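Local coordinates for protein adenylate kinase (PDB 3CM0) that probably catalyses the reversible transfer of the terminal phosphate of ATP to AMP, giving two molecules of ADP and helping to balance the cell's adenine nucleotides, at residues E116-L119 / V120-I123; E130-S133 / D134-E137; V155-Y158 / E159-V163. All blocks are in the same frame, centred on the assembly; numbering follows the deposited sequence.

Contact 1: E116-L119 / V120-I123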
ATOM      1  N   GLU A 116      18.509  -6.571  -1.406  1.00 13.71           N
ATOM      2  CA  GLU A 116      18.701  -5.590  -0.356  1.00 20.44           C
ATOM      3  C   GLU A 116      19.860  -4.657  -0.614  1.00 20.45           C
ATOM      4  O   GLU A 116      19.782  -3.486  -0.287  1.00 18.01           O
ATOM      5  CB  GLU A 116      18.865  -6.265   1.012  1.00 24.38           C
ATOM      6  CG  GLU A 116      19.013  -5.232   2.134  1.00 31.29           C
ATOM      7  CD  GLU A 116      18.884  -5.812   3.540  1.00 41.24           C
ATOM      8  OE1 GLU A 116      19.275  -5.118   4.506  1.00 40.21           O
ATOM      9  OE2 GLU A 116      18.382  -6.945   3.684  1.00 44.38           O
ATOM     10  N   GLU A 117      20.932  -5.165  -1.212  1.00 15.30           N
ATOM     11  CA  GLU A 117      22.061  -4.282  -1.492  1.00 22.42           C
ATOM     12  C   GLU A 117      21.649  -3.128  -2.426  1.00 18.90           C
ATOM     13  O   GLU A 117      22.126  -2.003  -2.280  1.00 18.87           O
ATOM     14  CB  GLU A 117      23.226  -5.089  -2.098  1.00 23.15           C
ATOM     15  CG  GLU A 117      22.812  -5.947  -3.292  1.00 32.03           C
ATOM     16  CD  GLU A 117      22.428  -7.408  -2.950  1.00 38.04           C
ATOM     17  OE1 GLU A 117      21.624  -7.678  -2.011  1.00 27.94           O
ATOM     18  OE2 GLU A 117      22.938  -8.299  -3.656  1.00 33.86           O
ATOM     19  N   GLU A 118      20.763  -3.392  -3.380  1.00 14.62           N
ATOM     20  CA  GLU A 118      20.309  -2.352  -4.294  1.00 15.01           C
ATOM     21  C   GLU A 118      19.359  -1.383  -3.570  1.00 15.64           C
ATOM     22  O   GLU A 118      19.387  -0.150  -3.807  1.00 16.13           O
ATOM     23  CB  GLU A 118      19.573  -2.969  -5.513  1.00 15.64           C
ATOM     24  CG  GLU A 118      20.525  -3.802  -6.420  1.00 22.59           C
ATOM     25  CD  GLU A 118      21.582  -2.944  -7.114  1.00 28.95           C
ATOM     26  OE1 GLU A 118      21.500  -1.705  -7.023  1.00 21.58           O
ATOM     27  OE2 GLU A 118      22.493  -3.504  -7.770  1.00 24.28           O
ATOM     28  N   LEU A 119      18.492  -1.923  -2.725  1.00 15.67           N
ATOM     29  CA  LEU A 119      17.591  -1.008  -2.006  1.00 18.66           C
ATOM     30  C   LEU A 119      18.432  -0.057  -1.155  1.00 19.31           C
ATOM     31  O   LEU A 119      18.194   1.155  -1.137  1.00 18.85           O
ATOM     32  CB  LEU A 119      16.664  -1.777  -1.101  1.00 16.41           C
ATOM     33  CG  LEU A 119      15.553  -2.604  -1.735  1.00 22.39           C
ATOM     34  CD1 LEU A 119      14.975  -3.514  -0.670  1.00 20.76           C
ATOM     35  CD2 LEU A 119      14.485  -1.694  -2.315  1.00 24.42           C
ATOM     36  N   VAL A 120      19.416  -0.597  -0.444  1.00 14.83           N
ATOM     37  CA  VAL A 120      20.270   0.243   0.387  1.00 17.52           C
ATOM     38  C   VAL A 120      21.017   1.284  -0.447  1.00 23.31           C
ATOM     39  O   VAL A 120      21.071   2.469  -0.091  1.00 21.48           O
ATOM     40  CB  VAL A 120      21.295  -0.614   1.157  1.00 19.37           C
ATOM     41  CG1 VAL A 120      22.259   0.296   1.913  1.00 20.08           C
ATOM     42  CG2 VAL A 120      20.583  -1.551   2.110  1.00 18.68           C
ATOM     43  N   ARG A 121      21.597   0.863  -1.571  1.00 19.24           N
ATOM     44  CA  ARG A 121      22.314   1.809  -2.422  1.00 21.33           C
ATOM     45  C   ARG A 121      21.393   2.942  -2.871  1.00 18.08           C
ATOM     46  O   ARG A 121      21.762   4.124  -2.821  1.00 22.07           O
ATOM     47  CB  ARG A 121      22.870   1.114  -3.681  1.00 21.20           C
ATOM     48  CG  ARG A 121      24.034   0.214  -3.432  1.00 26.85           C
ATOM     49  CD  ARG A 121      24.356  -0.562  -4.710  1.00 26.55           C
ATOM     50  NE  ARG A 121      25.235   0.186  -5.608  1.00 46.54           N
ATOM     51  CZ  ARG A 121      25.059   0.285  -6.921  1.00 44.29           C
ATOM     52  NH1 ARG A 121      24.028  -0.311  -7.506  1.00 48.89           N
ATOM     53  NH2 ARG A 121      25.925   0.973  -7.653  1.00 45.03           N
ATOM     54  N   ARG A 122      20.197   2.580  -3.308  1.00 19.57           N
ATOM     55  CA  ARG A 122      19.229   3.565  -3.784  1.00 18.85           C
ATOM     56  C   ARG A 122      18.871   4.568  -2.719  1.00 23.40           C
ATOM     57  O   ARG A 122      18.943   5.786  -2.961  1.00 24.61           O
ATOM     58  CB  ARG A 122      17.936   2.903  -4.206  1.00 22.57           C
ATOM     59  CG  ARG A 122      18.036   2.074  -5.434  1.00 30.78           C
ATOM     60  CD  ARG A 122      16.701   1.448  -5.744  1.00 34.22           C
ATOM     61  NE  ARG A 122      16.793   0.634  -6.953  1.00 37.56           N
ATOM     62  CZ  ARG A 122      15.787  -0.070  -7.446  1.00 36.29           C
ATOM     63  NH1 ARG A 122      14.606  -0.069  -6.841  1.00 32.57           N
ATOM     64  NH2 ARG A 122      15.970  -0.784  -8.544  1.00 42.82           N
ATOM     65  N   ILE A 123      18.478   4.053  -1.554  1.00 22.53           N
ATOM     66  CA  ILE A 123      18.068   4.909  -0.452  1.00 26.92           C
ATOM     67  C   ILE A 123      19.206   5.836  -0.016  1.00 30.10           C
ATOM     68  O   ILE A 123      19.000   7.057   0.140  1.00 26.38           O
ATOM     69  CB  ILE A 123      17.596   4.060   0.725  1.00 23.60           C
ATOM     70  CG1 ILE A 123      16.323   3.300   0.325  1.00 24.37           C
ATOM     71  CG2 ILE A 123      17.349   4.960   1.945  1.00 21.44           C
ATOM     72  CD1 ILE A 123      15.914   2.219   1.301  1.00 19.84           C
TER
HETATM   73  O   HOH W   1      19.809   0.274  -7.889  1.00 44.40           O
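Glu118 OE1 sits at the edge of the Arg121 guanidinium, almost in its plane, and takes a hydrogen bond from Arg121 NH1 at 2.9 Å as part of a salt bridge. The approach is on the syn side of the carboxylate; the two flat groups are turned 77° against each other, and a single nitrogen-oxygen pair carries the bridge, with a bent N-H...O angle of 142°. Both side chains run alongside in the same direction; the bend of Glu118 at chi2 (-66°) brings its carboxylate round to the arginine three residues on. At the edge of the second guanidinium, that of Arg122, lies a water, which accepts from Arg122 NE and donates to Glu118 OE1 at 2.7 Å. This oxygen therefore serves the salt bridge and the water together. The outstretched Arg122 goes on to bond through NH1 to the backbone O of Gly14, in the predicted ATP-binding loop. On another side of the helix, Val120 CG2 meets Glu116 CG at 4.0 Å, and both side chains also pack on Leu144 of helix 137-160. Beneath the side chains run consecutive i to i+4 backbone bonds, from Val120 N to Glu116 O through Ile123 N to Leu119 O. The whole forms the N-terminal turns of an amphipathic helix running into the LID, with an i to i+3 salt bridge on its polar face and Leu119 turned to the P-loop side.

Contact 2: E130-S133 / D134-E137; sequences EGRS and DDNE
Arg132 and the two aspartates that grip it, Asp134 and Asp135, lie on a tight bend between two helices. The backbone leaves helix 116-130 at Gly131, whose positive phi goes with a Schellman motif, runs extended at Arg132, and then turns through Ser133 and Asp134. Asp135 is extended again, and Asn136 takes the N-cap position of helix 137-160, its OD1 capping the N of Thr139. The bend brings the ends of the Arg132, Asp134 and Asp135 side chains together. The arginine is bent at chi3, and its NH2 donates to Asp134 OD2 at 2.7 Å, while NE reaches Asp135 OD2 at 3.2 Å. A weak third bond runs from NE to Asp134 OD1, also at 3.2 Å. Asp134 OD2 and Asp135 OD2 are both met on the syn side but somewhat off the carboxylate planes; the guanidinium is turned 54° against Asp134 and only 27° against Asp135. Such a salt-bridge network belongs here to the LID, the small mobile domain of adenylate kinases that closes over the site of phosphoryl transfer when ATP binds, and Arg132 itself is a predicted AMP-binding residue. For Asp134 the grip depends on CG standing between the backbone N and the carbonyl carbon (chi1 66°), which brings both its oxygens to the arginine. Asp134 OD1 and Asp135 OD2 come within 3.2 Å of each other, a closeness of like charges that the shared NE probably eases. The other oxygen of Asp135, OD1, forms a salt bridge with Arg143, a further predicted AMP-binding residue.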
ATOM      1  N   GLU A 130      19.468  14.530  -1.416  1.00 44.60           N
ATOM      2  CA  GLU A 130      18.483  15.389  -0.760  1.00 41.82           C
ATOM      3  C   GLU A 130      18.994  16.037   0.530  1.00 41.88           C
ATOM      4  O   GLU A 130      18.290  16.837   1.156  1.00 41.14           O
ATOM      5  CB  GLU A 130      17.203  14.606  -0.449  1.00 37.23           C
ATOM      6  CG  GLU A 130      16.406  14.174  -1.681  1.00 37.99           C
ATOM      7  CD  GLU A 130      15.121  13.426  -1.325  1.00 44.61           C
ATOM      8  OE1 GLU A 130      14.965  13.014  -0.158  1.00 51.25           O
ATOM      9  OE2 GLU A 130      14.265  13.232  -2.215  1.00 53.19           O
ATOM     10  N   GLY A 131      20.215  15.688   0.921  1.00 32.25           N
ATOM     11  CA  GLY A 131      20.797  16.240   2.135  1.00 34.71           C
ATOM     12  C   GLY A 131      20.229  15.682   3.436  1.00 36.76           C
ATOM     13  O   GLY A 131      20.353  16.325   4.474  1.00 34.55           O
ATOM     14  N   ARG A 132      19.619  14.493   3.400  1.00 24.43           N
ATOM     15  CA  ARG A 132      19.057  13.909   4.615  1.00 28.29           C
ATOM     16  C   ARG A 132      20.181  13.421   5.532  1.00 31.49           C
ATOM     17  O   ARG A 132      21.254  13.048   5.058  1.00 28.28           O
ATOM     18  CB  ARG A 132      18.121  12.745   4.260  1.00 22.50           C
ATOM     19  CG  ARG A 132      16.946  13.145   3.341  1.00 27.78           C
ATOM     20  CD  ARG A 132      16.010  11.985   3.037  1.00 28.01           C
ATOM     21  NE  ARG A 132      15.490  11.363   4.247  1.00 27.18           N
ATOM     22  CZ  ARG A 132      14.317  11.658   4.803  1.00 26.23           C
ATOM     23  NH1 ARG A 132      13.525  12.565   4.250  1.00 29.10           N
ATOM     24  NH2 ARG A 132      13.961  11.060   5.924  1.00 24.12           N
ATOM     25  N   SER A 133      19.944  13.424   6.843  1.00 27.59           N
ATOM     26  CA  SER A 133      20.963  12.981   7.793  1.00 24.42           C
ATOM     27  C   SER A 133      20.503  11.787   8.598  1.00 30.00           C
ATOM     28  O   SER A 133      21.217  11.301   9.481  1.00 32.61           O
ATOM     29  CB  SER A 133      21.327  14.136   8.750  1.00 18.85           C
ATOM     30  OG  SER A 133      21.804  15.253   8.012  1.00 22.67           O
ATOM     31  N   ASP A 134      19.309  11.298   8.293  1.00 26.14           N
ATOM     32  CA  ASP A 134      18.765  10.184   9.057  1.00 33.16           C
ATOM     33  C   ASP A 134      19.020   8.820   8.444  1.00 36.93           C
ATOM     34  O   ASP A 134      18.753   7.798   9.076  1.00 37.42           O
ATOM     35  CB  ASP A 134      17.262  10.376   9.235  1.00 39.95           C
ATOM     36  CG  ASP A 134      16.521  10.295   7.924  1.00 42.54           C
ATOM     37  OD1 ASP A 134      17.121  10.688   6.890  1.00 36.52           O
ATOM     38  OD2 ASP A 134      15.353   9.847   7.930  1.00 47.25           O
ATOM     39  N   ASP A 135      19.531   8.799   7.217  1.00 37.25           N
ATOM     40  CA  ASP A 135      19.793   7.536   6.547  1.00 38.29           C
ATOM     41  C   ASP A 135      21.284   7.187   6.444  1.00 43.51           C
ATOM     42  O   ASP A 135      22.030   7.808   5.673  1.00 43.97           O
ATOM     43  CB  ASP A 135      19.202   7.535   5.123  1.00 38.71           C
ATOM     44  CG  ASP A 135      17.704   7.802   5.086  1.00 34.66           C
ATOM     45  OD1 ASP A 135      16.922   7.049   5.722  1.00 38.55           O
ATOM     46  OD2 ASP A 135      17.306   8.762   4.390  1.00 37.17           O
ATOM     47  N   ASN A 136      21.708   6.200   7.227  1.00 38.10           N
ATOM     48  CA  ASN A 136      23.080   5.707   7.185  1.00 37.60           C
ATOM     49  C   ASN A 136      22.840   4.217   6.979  1.00 35.89           C
ATOM     50  O   ASN A 136      21.711   3.757   7.174  1.00 35.18           O
ATOM     51  CB  ASN A 136      23.801   5.971   8.504  1.00 44.29           C
ATOM     52  CG  ASN A 136      23.191   5.208   9.658  1.00 41.22           C
ATOM     53  OD1 ASN A 136      23.259   3.982   9.710  1.00 48.40           O
ATOM     54  ND2 ASN A 136      22.586   5.933  10.593  1.00 52.86           N
ATOM     55  N   GLU A 137      23.870   3.458   6.603  1.00 28.04           N
ATOM     56  CA  GLU A 137      23.681   2.033   6.328  1.00 28.49           C
ATOM     57  C   GLU A 137      22.934   1.287   7.408  1.00 26.83           C
ATOM     58  O   GLU A 137      21.961   0.558   7.150  1.00 29.07           O
ATOM     59  CB  GLU A 137      25.021   1.333   6.078  1.00 26.65           C
ATOM     60  CG  GLU A 137      24.820  -0.044   5.515  1.00 31.99           C
ATOM     61  CD  GLU A 137      26.109  -0.821   5.332  1.00 52.46           C
ATOM     62  OE1 GLU A 137      27.106  -0.222   4.876  1.00 52.76           O
ATOM     63  OE2 GLU A 137      26.117  -2.036   5.635  1.00 58.88           O
TER

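Contact 3: V155-Y158 / E159-V163; sequences VGYY and EARGV
From CB, the side chain of Arg161 passes back along the last turn of helix 137-160 to lie on the ring of Tyr157. Arg161 CB is 3.7 Å from Tyr158 O, and CG and CD skirt Tyr157 O. Arg161 CD then stands over the face of the Tyr157 ring in a CH-pi contact, 4.2 Å from its centroid. NE lies nearest Tyr157 CZ, and the guanidinium carbon Arg161 CZ settles over the ring at 3.2 Å from Tyr157 CE1. The two flat groups are only 14° from parallel, a stacked cation-pi pair. The guanidinium turns an edge to the backbone, and Arg161 NH1 donates to Tyr157 O at 2.9 Å, which helps fix its rotation, while NH2 reaches, weakly, a water that donates to Tyr157 OH. Tyr157 presents one ring face to the arginine with CG trans to the backbone N (chi1 180°), and its hydroxyl bonds to Asp96 of helix 89-101. With an alanine in place of this tyrosine, the guanidinium would probably lose the surface it stacks on and Asp96 a hydrogen-bond partner. The helix ends here in a Schellman motif: Gly162 has positive phi, its N bonds to Glu159 O, and Val163 N returns to Tyr158 O at 3.3 Å. That oxygen also accepts from Arg161 N, the two donors coming from opposite faces of its carbonyl plane. Val163 CG2 packs at 3.7 Å on Tyr158 CD1, and both side chains touch Val109 of strand 104-113, joining the turn to the central parallel sheet just before its edge strand 164-168. The Tyr158 side chain also approaches Pro86, of the predicted AMP site. Glu159, next in the chain, forms a salt bridge with Arg166 of that edge strand.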
ATOM      1  N   VAL A 155       2.308 -11.410   3.636  1.00 10.75           N
ATOM      2  CA  VAL A 155       2.741 -12.218   2.502  1.00 12.34           C
ATOM      3  C   VAL A 155       2.205 -13.655   2.666  1.00 12.64           C
ATOM      4  O   VAL A 155       1.701 -14.251   1.724  1.00 14.36           O
ATOM      5  CB  VAL A 155       4.287 -12.215   2.403  1.00 14.81           C
ATOM      6  CG1 VAL A 155       4.733 -13.166   1.308  1.00 18.36           C
ATOM      7  CG2 VAL A 155       4.765 -10.805   2.114  1.00 20.96           C
ATOM      8  N   GLY A 156       2.309 -14.207   3.876  1.00 17.13           N
ATOM      9  CA  GLY A 156       1.807 -15.550   4.125  1.00 13.42           C
ATOM     10  C   GLY A 156       0.303 -15.654   3.928  1.00 11.79           C
ATOM     11  O   GLY A 156      -0.200 -16.628   3.372  1.00 14.45           O
ATOM     12  N   TYR A 157      -0.409 -14.627   4.380  1.00  9.48           N
ATOM     13  CA  TYR A 157      -1.869 -14.580   4.252  1.00 11.82           C
ATOM     14  C   TYR A 157      -2.295 -14.629   2.783  1.00  9.49           C
ATOM     15  O   TYR A 157      -3.181 -15.402   2.372  1.00 10.26           O
ATOM     16  CB  TYR A 157      -2.373 -13.282   4.867  1.00 12.71           C
ATOM     17  CG  TYR A 157      -3.860 -13.128   4.785  1.00 10.83           C
ATOM     18  CD1 TYR A 157      -4.696 -13.725   5.729  1.00 13.22           C
ATOM     19  CD2 TYR A 157      -4.445 -12.375   3.766  1.00 11.29           C
ATOM     20  CE1 TYR A 157      -6.090 -13.568   5.666  1.00 12.47           C
ATOM     21  CE2 TYR A 157      -5.849 -12.227   3.688  1.00 12.16           C
ATOM     22  CZ  TYR A 157      -6.653 -12.822   4.644  1.00 17.03           C
ATOM     23  OH  TYR A 157      -8.016 -12.641   4.581  1.00 14.09           O
ATOM     24  N   TYR A 158      -1.643 -13.812   1.954  1.00  9.50           N
ATOM     25  CA  TYR A 158      -2.023 -13.797   0.550  1.00  9.33           C
ATOM     26  C   TYR A 158      -1.474 -14.966  -0.254  1.00  9.69           C
ATOM     27  O   TYR A 158      -2.134 -15.431  -1.176  1.00 11.33           O
ATOM     28  CB  TYR A 158      -1.607 -12.454  -0.085  1.00  8.42           C
ATOM     29  CG  TYR A 158      -2.419 -11.318   0.493  1.00  6.55           C
ATOM     30  CD1 TYR A 158      -3.829 -11.310   0.350  1.00  7.38           C
ATOM     31  CD2 TYR A 158      -1.809 -10.249   1.154  1.00 12.57           C
ATOM     32  CE1 TYR A 158      -4.586 -10.237   0.852  1.00 11.13           C
ATOM     33  CE2 TYR A 158      -2.561  -9.190   1.649  1.00 11.21           C
ATOM     34  CZ  TYR A 158      -3.933  -9.182   1.493  1.00 10.91           C
ATOM     35  OH  TYR A 158      -4.684  -8.109   1.967  1.00 13.87           O
ATOM     36  N   GLU A 159      -0.267 -15.432   0.069  1.00 13.27           N
ATOM     37  CA  GLU A 159       0.284 -16.589  -0.638  1.00 13.19           C
ATOM     38  C   GLU A 159      -0.609 -17.844  -0.405  1.00 12.52           C
ATOM     39  O   GLU A 159      -0.847 -18.641  -1.326  1.00 16.45           O
ATOM     40  CB  GLU A 159       1.730 -16.845  -0.158  1.00 14.46           C
ATOM     41  CG  GLU A 159       2.444 -17.949  -0.950  1.00 32.51           C
ATOM     42  CD  GLU A 159       3.920 -18.041  -0.606  1.00 46.85           C
ATOM     43  OE1 GLU A 159       4.644 -17.040  -0.798  1.00 48.71           O
ATOM     44  OE2 GLU A 159       4.355 -19.118  -0.145  1.00 65.19           O
ATOM     45  N   ALA A 160      -1.148 -17.979   0.806  1.00 13.38           N
ATOM     46  CA  ALA A 160      -2.005 -19.142   1.122  1.00 15.60           C
ATOM     47  C   ALA A 160      -3.270 -19.135   0.259  1.00 19.45           C
ATOM     48  O   ALA A 160      -3.893 -20.166   0.016  1.00 19.23           O
ATOM     49  CB  ALA A 160      -2.372 -19.122   2.587  1.00 15.80           C
ATOM     50  N   ARG A 161      -3.658 -17.950  -0.200  1.00 16.93           N
ATOM     51  CA  ARG A 161      -4.853 -17.815  -1.016  1.00 12.12           C
ATOM     52  C   ARG A 161      -4.592 -17.776  -2.502  1.00 14.51           C
ATOM     53  O   ARG A 161      -5.518 -17.576  -3.294  1.00 14.79           O
ATOM     54  CB  ARG A 161      -5.613 -16.552  -0.583  1.00 13.19           C
ATOM     55  CG  ARG A 161      -6.246 -16.713   0.766  1.00 14.99           C
ATOM     56  CD  ARG A 161      -6.521 -15.407   1.511  1.00 12.63           C
ATOM     57  NE  ARG A 161      -7.252 -15.699   2.755  1.00 19.31           N
ATOM     58  CZ  ARG A 161      -6.719 -16.194   3.872  1.00 20.65           C
ATOM     59  NH1 ARG A 161      -5.410 -16.453   3.973  1.00 11.93           N
ATOM     60  NH2 ARG A 161      -7.514 -16.504   4.881  1.00 20.51           N
ATOM     61  N   GLY A 162      -3.333 -17.960  -2.869  1.00 17.19           N
ATOM     62  CA  GLY A 162      -2.929 -17.955  -4.264  1.00 14.65           C
ATOM     63  C   GLY A 162      -3.024 -16.640  -5.015  1.00 15.56           C
ATOM     64  O   GLY A 162      -2.993 -16.647  -6.254  1.00 13.99           O
ATOM     65  N   VAL A 163      -3.075 -15.520  -4.287  1.00 11.42           N
ATOM     66  CA  VAL A 163      -3.220 -14.221  -4.916  1.00 11.04           C
ATOM     67  C   VAL A 163      -1.961 -13.350  -4.877  1.00 12.62           C
ATOM     68  O   VAL A 163      -1.963 -12.225  -5.398  1.00 13.11           O
ATOM     69  CB  VAL A 163      -4.440 -13.408  -4.320  1.00 11.59           C
ATOM     70  CG1 VAL A 163      -5.757 -14.179  -4.523  1.00 16.68           C
ATOM     71  CG2 VAL A 163      -4.224 -13.099  -2.822  1.00 11.80           C
TER
HETATM   72  O   HOH W   2      -9.825 -14.336   5.677  1.00 41.01           O

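The three contacts follow one another along a helix, a LID bend and a second helix. Contacts 1 and 2 have centres about 13 Å apart and touch where Ile123 CG2 packs against Asp135 CG at 4.3 Å, so the polar LID network meets the helix that leads into it. Contact 3 lies at the far end of helix 137-160, its centre about 26 Å from that of contact 1 and about 35 Å from that of contact 2. Each borders the predicted nucleotide sites differently: contact 1 approaches Gly14 of the ATP site, contact 2 contains Arg132 of the AMP site, and contact 3 comes near Pro86 of the AMP site.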